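Local structure of beta-N-acetylhexosaminidase (Streptomyces plicatus, 1JAK) at residues R178-Y188 with D459-A470; F329-Q337 with Q352-E360. The protein is a family 20 beta-N-acetylhexosaminidase, probably removing terminal N-acetylhexosamine residues from glycans by substrate-assisted catalysis, and binds a GalNAc-isofagomine inhibitor in this crystal. All coordinates share one frame; numbering follows the deposited sequence.

Contact 1. Residues R178-Y188 with D459-A470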
loop_
_atom_site.group_PDB
_atom_site.type_symbol
_atom_site.label_atom_id
_atom_site.label_comp_id
_atom_site.label_asym_id
_atom_site.label_seq_id
_atom_site.Cartn_x
_atom_site.Cartn_y
_atom_site.Cartn_z
ATOM N N ARG A 178 7.375 8.973 -4.081
ATOM C CA ARG A 178 8.483 8.036 -3.984
ATOM C C ARG A 178 8.007 6.730 -3.346
ATOM O O ARG A 178 8.326 5.645 -3.832
ATOM C CB ARG A 178 9.626 8.645 -3.160
ATOM C CG ARG A 178 10.694 7.645 -2.731
ATOM C CD ARG A 178 11.910 8.351 -2.143
ATOM N NE ARG A 178 12.708 7.473 -1.289
ATOM C CZ ARG A 178 13.941 7.752 -0.873
ATOM N NH1 ARG A 178 14.527 8.888 -1.239
ATOM N NH2 ARG A 178 14.586 6.904 -0.080
ATOM N N TYR A 179 7.230 6.828 -2.269
ATOM C CA TYR A 179 6.744 5.616 -1.615
ATOM C C TYR A 179 5.765 4.883 -2.532
ATOM O O TYR A 179 5.725 3.652 -2.558
ATOM C CB TYR A 179 6.074 5.944 -0.277
ATOM C CG TYR A 179 5.971 4.732 0.621
ATOM C CD1 TYR A 179 7.118 4.142 1.153
ATOM C CD2 TYR A 179 4.740 4.137 0.889
ATOM C CE1 TYR A 179 7.044 2.983 1.927
ATOM C CE2 TYR A 179 4.653 2.974 1.664
ATOM C CZ TYR A 179 5.811 2.406 2.175
ATOM O OH TYR A 179 5.744 1.253 2.925
ATOM N N ILE A 180 4.974 5.644 -3.281
ATOM C CA ILE A 180 4.029 5.053 -4.222
ATOM C C ILE A 180 4.810 4.198 -5.218
ATOM O O ILE A 180 4.417 3.073 -5.528
ATOM C CB ILE A 180 3.239 6.157 -4.975
ATOM C CG1 ILE A 180 2.119 6.679 -4.071
ATOM C CG2 ILE A 180 2.688 5.621 -6.300
ATOM C CD1 ILE A 180 1.433 7.929 -4.586
ATOM N N ASP A 181 5.929 4.720 -5.710
ATOM C CA ASP A 181 6.719 3.953 -6.662
ATOM C C ASP A 181 7.309 2.700 -6.023
ATOM O O ASP A 181 7.452 1.673 -6.687
ATOM C CB ASP A 181 7.805 4.834 -7.284
ATOM C CG ASP A 181 7.219 5.931 -8.159
ATOM O OD1 ASP A 181 6.159 5.688 -8.773
ATOM O OD2 ASP A 181 7.815 7.020 -8.248
ATOM N N ARG A 182 7.636 2.769 -4.734
ATOM C CA ARG A 182 8.176 1.604 -4.042
ATOM C C ARG A 182 7.137 0.484 -4.023
ATOM O O ARG A 182 7.451 -0.672 -4.316
ATOM C CB ARG A 182 8.536 1.937 -2.587
ATOM C CG ARG A 182 9.638 2.974 -2.397
ATOM C CD ARG A 182 10.986 2.487 -2.919
ATOM N NE ARG A 182 12.085 3.287 -2.381
ATOM C CZ ARG A 182 12.943 3.992 -3.115
ATOM N NH1 ARG A 182 12.843 4.010 -4.439
ATOM N NH2 ARG A 182 13.914 4.673 -2.520
ATOM N N VAL A 183 5.897 0.827 -3.680
ATOM C CA VAL A 183 4.849 -0.187 -3.586
ATOM C C VAL A 183 4.333 -0.689 -4.928
ATOM O O VAL A 183 3.930 -1.847 -5.043
ATOM C CB VAL A 183 3.650 0.307 -2.729
ATOM C CG1 VAL A 183 4.156 0.848 -1.395
ATOM C CG2 VAL A 183 2.853 1.362 -3.472
ATOM N N ALA A 184 4.359 0.172 -5.941
ATOM C CA ALA A 184 3.888 -0.204 -7.271
ATOM C C ALA A 184 4.650 -1.410 -7.819
ATOM O O ALA A 184 4.119 -2.183 -8.615
ATOM C CB ALA A 184 4.027 0.979 -8.226
ATOM N N ARG A 185 5.895 -1.572 -7.383
ATOM C CA ARG A 185 6.730 -2.680 -7.838
ATOM C C ARG A 185 6.132 -4.047 -7.561
ATOM O O ARG A 185 6.389 -5.000 -8.293
ATOM C CB ARG A 185 8.099 -2.644 -7.148
ATOM C CG ARG A 185 9.021 -1.515 -7.569
ATOM C CD ARG A 185 10.222 -1.444 -6.627
ATOM N NE ARG A 185 11.165 -0.402 -7.029
ATOM C CZ ARG A 185 12.165 -0.586 -7.887
ATOM N NH1 ARG A 185 12.369 -1.779 -8.433
ATOM N NH2 ARG A 185 12.951 0.432 -8.215
ATOM N N TYR A 186 5.330 -4.141 -6.507
ATOM C CA TYR A 186 4.784 -5.428 -6.102
ATOM C C TYR A 186 3.292 -5.662 -6.306
ATOM O O TYR A 186 2.686 -6.511 -5.653
ATOM C CB TYR A 186 5.203 -5.674 -4.650
ATOM C CG TYR A 186 6.689 -5.446 -4.486
ATOM C CD1 TYR A 186 7.614 -6.292 -5.105
ATOM C CD2 TYR A 186 7.174 -4.315 -3.831
ATOM C CE1 TYR A 186 8.978 -6.009 -5.085
ATOM C CE2 TYR A 186 8.542 -4.021 -3.807
ATOM C CZ TYR A 186 9.435 -4.871 -4.440
ATOM O OH TYR A 186 10.781 -4.572 -4.460
ATOM N N LYS A 187 2.713 -4.897 -7.223
ATOM C CA LYS A 187 1.314 -5.039 -7.587
ATOM C C LYS A 187 0.270 -4.688 -6.528
ATOM O O LYS A 187 -0.855 -5.180 -6.578
ATOM C CB LYS A 187 1.072 -6.458 -8.129
ATOM C CG LYS A 187 1.989 -6.823 -9.309
ATOM C CD LYS A 187 1.622 -8.177 -9.916
ATOM C CE LYS A 187 2.514 -8.543 -11.109
ATOM N NZ LYS A 187 3.898 -8.942 -10.708
ATOM N N TYR A 188 0.643 -3.851 -5.563
ATOM C CA TYR A 188 -0.323 -3.399 -4.565
ATOM C C TYR A 188 -1.307 -2.586 -5.400
ATOM O O TYR A 188 -0.910 -2.004 -6.412
ATOM C CB TYR A 188 0.347 -2.469 -3.549
ATOM C CG TYR A 188 1.066 -3.172 -2.424
ATOM C CD1 TYR A 188 0.362 -3.653 -1.318
ATOM C CD2 TYR A 188 2.450 -3.345 -2.454
ATOM C CE1 TYR A 188 1.023 -4.286 -0.265
ATOM C CE2 TYR A 188 3.121 -3.978 -1.407
ATOM C CZ TYR A 188 2.399 -4.444 -0.315
ATOM O OH TYR A 188 3.051 -5.058 0.731
ATOM N N ASP A 459 12.293 3.329 3.819
ATOM C CA ASP A 459 12.767 2.178 3.049
ATOM C C ASP A 459 13.321 1.064 3.933
ATOM O O ASP A 459 13.006 -0.111 3.735
ATOM C CB ASP A 459 13.865 2.584 2.050
ATOM C CG ASP A 459 13.332 3.363 0.859
ATOM O OD1 ASP A 459 12.158 3.168 0.480
ATOM O OD2 ASP A 459 14.104 4.164 0.286
ATOM N N TYR A 460 14.153 1.432 4.902
ATOM C CA TYR A 460 14.766 0.445 5.783
ATOM C C TYR A 460 13.753 -0.401 6.553
ATOM O O TYR A 460 13.987 -1.588 6.795
ATOM C CB TYR A 460 15.715 1.135 6.765
ATOM C CG TYR A 460 16.396 0.175 7.713
ATOM C CD1 TYR A 460 17.481 -0.599 7.301
ATOM C CD2 TYR A 460 15.931 0.021 9.016
ATOM C CE1 TYR A 460 18.086 -1.511 8.174
ATOM C CE2 TYR A 460 16.522 -0.881 9.890
ATOM C CZ TYR A 460 17.596 -1.642 9.467
ATOM O OH TYR A 460 18.169 -2.532 10.346
ATOM N N MET A 461 12.627 0.202 6.927
ATOM C CA MET A 461 11.599 -0.521 7.667
ATOM C C MET A 461 10.601 -1.207 6.735
ATOM O O MET A 461 10.018 -2.231 7.086
ATOM C CB MET A 461 10.865 0.426 8.625
ATOM C CG MET A 461 11.748 0.974 9.752
ATOM S SD MET A 461 12.636 -0.311 10.673
ATOM C CE MET A 461 11.292 -1.085 11.595
ATOM N N ALA A 462 10.415 -0.656 5.539
ATOM C CA ALA A 462 9.482 -1.247 4.583
ATOM C C ALA A 462 10.091 -2.464 3.886
ATOM O O ALA A 462 9.400 -3.448 3.633
ATOM C CB ALA A 462 9.059 -0.208 3.551
ATOM N N PHE A 463 11.383 -2.390 3.574
ATOM C CA PHE A 463 12.075 -3.492 2.905
ATOM C C PHE A 463 12.938 -4.259 3.901
ATOM O O PHE A 463 13.632 -3.656 4.719
ATOM C CB PHE A 463 12.947 -2.958 1.765
ATOM C CG PHE A 463 12.163 -2.368 0.623
ATOM C CD1 PHE A 463 11.680 -1.063 0.688
ATOM C CD2 PHE A 463 11.897 -3.124 -0.513
ATOM C CE1 PHE A 463 10.945 -0.520 -0.366
ATOM C CE2 PHE A 463 11.163 -2.591 -1.573
ATOM C CZ PHE A 463 10.685 -1.284 -1.498
ATOM N N PRO A 464 13.015 -5.592 3.761
ATOM C CA PRO A 464 12.401 -6.477 2.765
ATOM C C PRO A 464 11.031 -7.115 3.019
ATOM O O PRO A 464 10.657 -8.041 2.302
ATOM C CB PRO A 464 13.467 -7.546 2.599
ATOM C CG PRO A 464 13.860 -7.773 4.038
ATOM C CD PRO A 464 13.944 -6.355 4.618
ATOM N N ARG A 465 10.277 -6.646 4.007
ATOM C CA ARG A 465 8.975 -7.252 4.280
ATOM C C ARG A 465 7.845 -6.830 3.335
ATOM O O ARG A 465 6.878 -7.573 3.149
ATOM C CB ARG A 465 8.571 -6.980 5.734
ATOM C CG ARG A 465 9.480 -7.675 6.749
ATOM C CD ARG A 465 9.172 -7.258 8.190
ATOM N NE ARG A 465 9.406 -5.831 8.402
ATOM C CZ ARG A 465 9.423 -5.242 9.594
ATOM N NH1 ARG A 465 9.221 -5.951 10.697
ATOM N NH2 ARG A 465 9.642 -3.936 9.683
ATOM N N LEU A 466 7.971 -5.651 2.731
ATOM C CA LEU A 466 6.943 -5.138 1.824
ATOM C C LEU A 466 6.560 -6.091 0.681
ATOM O O LEU A 466 5.376 -6.302 0.416
ATOM C CB LEU A 466 7.387 -3.787 1.242
ATOM C CG LEU A 466 6.380 -3.055 0.350
ATOM C CD1 LEU A 466 5.201 -2.570 1.182
ATOM C CD2 LEU A 466 7.073 -1.875 -0.323
ATOM N N PRO A 467 7.550 -6.673 -0.017
ATOM C CA PRO A 467 7.220 -7.590 -1.117
ATOM C C PRO A 467 6.448 -8.821 -0.640
ATOM O O PRO A 467 5.583 -9.340 -1.349
ATOM C CB PRO A 467 8.591 -7.971 -1.685
ATOM C CG PRO A 467 9.460 -6.804 -1.325
ATOM C CD PRO A 467 9.006 -6.462 0.072
ATOM N N GLY A 468 6.773 -9.282 0.564
ATOM C CA GLY A 468 6.120 -10.455 1.117
ATOM C C GLY A 468 4.628 -10.288 1.326
ATOM O O GLY A 468 3.849 -11.192 1.019
ATOM N N VAL A 469 4.217 -9.139 1.854
ATOM C CA VAL A 469 2.797 -8.899 2.082
ATOM C C VAL A 469 2.075 -8.788 0.740
ATOM O O VAL A 469 0.917 -9.188 0.607
ATOM C CB VAL A 469 2.572 -7.623 2.908
ATOM C CG1 VAL A 469 1.086 -7.460 3.225
ATOM C CG2 VAL A 469 3.388 -7.700 4.197
ATOM N N ALA A 470 2.768 -8.247 -0.259
ATOM C CA ALA A 470 2.190 -8.121 -1.590
ATOM C C ALA A 470 1.930 -9.522 -2.139
ATOM O O ALA A 470 0.904 -9.768 -2.778
ATOM C CB ALA A 470 3.143 -7.362 -2.511
HETATM O O HOH W 1 11.171 5.820 0.598
HETATM O O HOH W 2 0.046 -7.525 -4.542
#
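Arg-178, Arg-182 and Asp-459 form a salt-bridge network at one end of the seam where the first helix of the catalytic TIM barrel meets the helical pair that follows its last strand, 440-447. The evidence for a splayed seam is the signed crossing angle of -55° between helices 178-184 and 465-470. Arg-182 approaches the carboxylate side-on: NE lies 2.9 Å from Asp-459 OD1 with a nearly straight N-H...O angle of 170°, and NH2 lies 2.9 Å from Asp-459 OD2, both on syn sides. A bend at chi2 (-65°) folds the chain so that its guanidinium edge presents both nitrogens. Arg-178 NH2 reaches the same Asp-459 OD2 at 2.8 Å from the opposite face of the carboxylate, while water 1 joins Arg-178 NE to Asp-459 OD1; Asp-456 gives Arg-178 a second acidic partner.

Further along the seam, toward residues 186-188 and 466-470, the contact turns aromatic. Pro-467 CG sits over one face of the Tyr-186 ring, 3.8 Å from its centroid, a CH-pi contact, and Arg-185 CB covers the other. Tyr-186 OH meets the edge of Phe-463 at CE2, 3.5 Å away, and is hydrogen-bonded to Trp-496. Tyr-188 OH donates to Leu-466 O at 2.7 Å, and Ala-470 CB packs over the Tyr-188 face, 4.0 Å from its centroid. Leu-466 CD2 meets Val-183 CG1 at 4.1 Å.

A leucine in place of Arg-182 removes both side-on bonds, and Asp-459, left with Arg-178 as its one arginine partner in the contact, would probably be freer to turn. Two arginines around one buried carboxylate are likely to keep Asp-459 ionised; together with the tyrosine contacts at the other end, this pairing probably helps set how the helices lie against each other.

Contact 2. Residues F329-Q337 with Q352-E360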
loop_
_atom_site.group_PDB
_atom_site.type_symbol
_atom_site.label_atom_id
_atom_site.label_comp_id
_atom_site.label_asym_id
_atom_site.label_seq_id
_atom_site.Cartn_x
_atom_site.Cartn_y
_atom_site.Cartn_z
ATOM N N PHE A 329 -18.503 5.085 22.380
ATOM C CA PHE A 329 -17.855 4.685 21.133
ATOM C C PHE A 329 -18.908 4.084 20.205
ATOM O O PHE A 329 -18.986 4.433 19.025
ATOM C CB PHE A 329 -16.763 3.650 21.411
ATOM C CG PHE A 329 -16.076 3.140 20.173
ATOM C CD1 PHE A 329 -15.073 3.884 19.558
ATOM C CD2 PHE A 329 -16.425 1.909 19.629
ATOM C CE1 PHE A 329 -14.425 3.402 18.418
ATOM C CE2 PHE A 329 -15.787 1.418 18.489
ATOM C CZ PHE A 329 -14.783 2.168 17.885
ATOM N N VAL A 330 -19.724 3.180 20.743
ATOM C CA VAL A 330 -20.771 2.546 19.949
ATOM C C VAL A 330 -21.769 3.587 19.444
ATOM O O VAL A 330 -22.140 3.578 18.270
ATOM C CB VAL A 330 -21.520 1.462 20.764
ATOM C CG1 VAL A 330 -22.651 0.868 19.928
ATOM C CG2 VAL A 330 -20.552 0.366 21.182
ATOM N N ALA A 331 -22.197 4.489 20.323
ATOM C CA ALA A 331 -23.141 5.532 19.935
ATOM C C ALA A 331 -22.539 6.405 18.837
ATOM O O ALA A 331 -23.209 6.737 17.857
ATOM C CB ALA A 331 -23.507 6.392 21.146
ATOM N N PHE A 332 -21.271 6.771 19.006
ATOM C CA PHE A 332 -20.572 7.605 18.033
ATOM C C PHE A 332 -20.534 6.949 16.657
ATOM O O PHE A 332 -20.868 7.574 15.647
ATOM C CB PHE A 332 -19.135 7.867 18.498
ATOM C CG PHE A 332 -18.338 8.725 17.553
ATOM C CD1 PHE A 332 -18.453 10.111 17.581
ATOM C CD2 PHE A 332 -17.477 8.143 16.627
ATOM C CE1 PHE A 332 -17.719 10.912 16.699
ATOM C CE2 PHE A 332 -16.740 8.934 15.740
ATOM C CZ PHE A 332 -16.862 10.318 15.777
ATOM N N MET A 333 -20.117 5.691 16.613
ATOM C CA MET A 333 -20.030 4.980 15.344
ATOM C C MET A 333 -21.393 4.775 14.693
ATOM O O MET A 333 -21.503 4.767 13.470
ATOM C CB MET A 333 -19.317 3.641 15.532
ATOM C CG MET A 333 -17.829 3.806 15.812
ATOM S SD MET A 333 -17.023 4.789 14.518
ATOM C CE MET A 333 -15.290 4.309 14.755
ATOM N N LYS A 334 -22.432 4.615 15.507
ATOM C CA LYS A 334 -23.778 4.435 14.969
ATOM C C LYS A 334 -24.193 5.716 14.243
ATOM O O LYS A 334 -24.847 5.678 13.197
ATOM C CB LYS A 334 -24.764 4.144 16.107
ATOM C CG LYS A 334 -26.218 4.007 15.666
ATOM C CD LYS A 334 -26.458 2.714 14.905
ATOM C CE LYS A 334 -27.931 2.547 14.549
ATOM N NZ LYS A 334 -28.211 1.208 13.957
ATOM N N ARG A 335 -23.787 6.850 14.802
ATOM C CA ARG A 335 -24.115 8.158 14.247
ATOM C C ARG A 335 -23.264 8.584 13.053
ATOM O O ARG A 335 -23.774 9.198 12.114
ATOM C CB ARG A 335 -23.998 9.221 15.342
ATOM C CG ARG A 335 -24.943 9.007 16.515
ATOM C CD ARG A 335 -24.531 9.837 17.721
ATOM N NE ARG A 335 -25.431 9.628 18.852
ATOM C CZ ARG A 335 -25.177 10.023 20.095
ATOM N NH1 ARG A 335 -24.043 10.652 20.374
ATOM N NH2 ARG A 335 -26.058 9.792 21.061
ATOM N N VAL A 336 -21.976 8.257 13.075
ATOM C CA VAL A 336 -21.087 8.680 11.996
ATOM C C VAL A 336 -20.967 7.784 10.764
ATOM O O VAL A 336 -20.739 8.288 9.664
ATOM C CB VAL A 336 -19.662 8.956 12.531
ATOM C CG1 VAL A 336 -19.706 10.061 13.574
ATOM C CG2 VAL A 336 -19.072 7.688 13.119
ATOM N N GLN A 337 -21.110 6.472 10.919
ATOM C CA GLN A 337 -20.986 5.597 9.753
ATOM C C GLN A 337 -21.889 6.022 8.596
ATOM O O GLN A 337 -21.450 6.055 7.445
ATOM C CB GLN A 337 -21.280 4.140 10.118
ATOM C CG GLN A 337 -20.226 3.489 10.998
ATOM C CD GLN A 337 -20.481 2.009 11.199
ATOM O OE1 GLN A 337 -20.166 1.189 10.334
ATOM N NE2 GLN A 337 -21.068 1.659 12.339
ATOM N N GLN A 352 -11.888 -2.453 15.563
ATOM C CA GLN A 352 -12.633 -2.075 16.761
ATOM C C GLN A 352 -14.069 -1.750 16.339
ATOM O O GLN A 352 -14.996 -1.810 17.149
ATOM C CB GLN A 352 -12.015 -0.843 17.429
ATOM C CG GLN A 352 -10.774 -1.126 18.267
ATOM C CD GLN A 352 -9.629 -1.675 17.449
ATOM O OE1 GLN A 352 -9.333 -1.175 16.367
ATOM N NE2 GLN A 352 -8.964 -2.700 17.972
ATOM N N LEU A 353 -14.247 -1.399 15.068
ATOM C CA LEU A 353 -15.573 -1.073 14.544
ATOM C C LEU A 353 -16.493 -2.294 14.584
ATOM O O LEU A 353 -17.720 -2.154 14.611
ATOM C CB LEU A 353 -15.466 -0.549 13.103
ATOM C CG LEU A 353 -16.766 -0.112 12.410
ATOM C CD1 LEU A 353 -17.417 1.024 13.187
ATOM C CD2 LEU A 353 -16.461 0.340 10.990
ATOM N N ALA A 354 -15.902 -3.487 14.592
ATOM C CA ALA A 354 -16.678 -4.726 14.634
ATOM C C ALA A 354 -17.475 -4.810 15.930
ATOM O O ALA A 354 -18.440 -5.572 16.036
ATOM C CB ALA A 354 -15.755 -5.932 14.506
ATOM N N GLY A 355 -17.060 -4.027 16.920
ATOM C CA GLY A 355 -17.764 -4.016 18.188
ATOM C C GLY A 355 -18.764 -2.877 18.256
ATOM O O GLY A 355 -19.358 -2.630 19.307
ATOM N N ALA A 356 -18.963 -2.186 17.135
ATOM C CA ALA A 356 -19.890 -1.060 17.087
ATOM C C ALA A 356 -20.852 -1.136 15.903
ATOM O O ALA A 356 -21.140 -0.126 15.257
ATOM C CB ALA A 356 -19.116 0.251 17.050
ATOM N N GLU A 357 -21.329 -2.342 15.622
ATOM C CA GLU A 357 -22.289 -2.590 14.550
ATOM C C GLU A 357 -21.948 -1.983 13.187
ATOM O O GLU A 357 -22.495 -0.946 12.799
ATOM C CB GLU A 357 -23.674 -2.106 14.990
ATOM C CG GLU A 357 -24.783 -2.400 13.998
ATOM C CD GLU A 357 -26.145 -1.972 14.507
ATOM O OE1 GLU A 357 -26.281 -0.805 14.935
ATOM O OE2 GLU A 357 -27.080 -2.799 14.474
ATOM N N PRO A 358 -21.043 -2.631 12.440
ATOM C CA PRO A 358 -20.654 -2.132 11.116
ATOM C C PRO A 358 -21.884 -2.053 10.215
ATOM O O PRO A 358 -22.735 -2.947 10.246
ATOM C CB PRO A 358 -19.667 -3.189 10.624
ATOM C CG PRO A 358 -19.070 -3.721 11.891
ATOM C CD PRO A 358 -20.272 -3.835 12.795
ATOM N N VAL A 359 -21.986 -0.991 9.423
ATOM C CA VAL A 359 -23.120 -0.846 8.515
ATOM C C VAL A 359 -22.941 -1.789 7.334
ATOM O O VAL A 359 -21.851 -2.309 7.100
ATOM C CB VAL A 359 -23.257 0.601 7.978
ATOM C CG1 VAL A 359 -23.598 1.548 9.114
ATOM C CG2 VAL A 359 -21.966 1.033 7.289
ATOM N N GLU A 360 -24.018 -2.015 6.593
ATOM C CA GLU A 360 -23.959 -2.893 5.435
ATOM C C GLU A 360 -22.916 -2.374 4.450
ATOM O O GLU A 360 -22.825 -1.169 4.211
ATOM C CB GLU A 360 -25.331 -2.959 4.759
ATOM C CG GLU A 360 -25.344 -3.730 3.448
ATOM C CD GLU A 360 -26.738 -3.854 2.860
ATOM O OE1 GLU A 360 -27.433 -2.821 2.755
ATOM O OE2 GLU A 360 -27.134 -4.982 2.498
HETATM O O HOH W 3 -22.853 1.329 16.680
#
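Gln-337 stretches from helix 326-342 into the loop 352-360, its chain extended beyond CG (chi2 -173°), and its terminal amide bonds to the loop backbone through both its oxygen and its nitrogen. OE1 accepts from Val-359 N at 3.0 Å, the donor standing 37° out of the amide carbonyl plane, and NE2 donates to Glu-357 O at 3.0 Å, again from above the acceptor's carbonyl plane. A weak bond from the same NE2 to Met-333 O, 3.3 Å, ties the amide back to its own helix and should limit its rotation. Gln-337 and Val-359 run past each other in opposite directions, bringing Val-359 CG1 to 3.6 Å from Gln-337 CB.

Beside the amide, Met-333 and Leu-353 meet at an oblique angle, Met-333 CG lying 3.8 Å from Leu-353 CD1. Met-333 CB touches Ala-356 CB at 3.7 Å, close to where the backbones are nearest, at Val-330 and Ala-356, and Met-333 CG also lies over one face of the Phe-329 ring. That ring turns an edge to the loop, CE2 being 3.6 Å from the backbone O of Gln-352. The side-chain amide of Gln-352 leads away to Trp-367, a residue of the inhibitor pocket.

At the outer rim, Lys-334 NZ meets Glu-357 OE1 at 3.0 Å from above the carboxylate plane, a salt bridge between two exposed residues. Water 3 donates to both Val-330 O and Ala-356 O, bridging the two backbones beside the Ala-356 methyl contact.

In TIM-barrel terms, the helix leading into strand 346-350 packs on the loop leaving that strand's C-terminal end, the end at which such barrels carry the active site, and Gln-352 lies beside the pocket. This connection contains a short 3-10 segment and turns, and Gln-337 bonds directly to its backbone.

Both contacts lie outside the strands of the same catalytic barrel, but they share no element, and their nearest atoms are about 18 Å apart. Contact 1 is buried near the centre of the chain and pairs elements 271 residues apart, joining the helices that follow the first and last strands, 159-165 and 440-447, which pair in the sheet; contact 2 is local, 15 residues apart, partly buried and about 25 Å from the chain centre, and nested in sequence within contact 1. Their chemistry follows: contact 1 combines a salt-bridge network round a buried carboxylate with aromatic faces and edges, whereas contact 2 joins a helix to a loop through one glutamine amide, small apolar groups and an exposed ion pair.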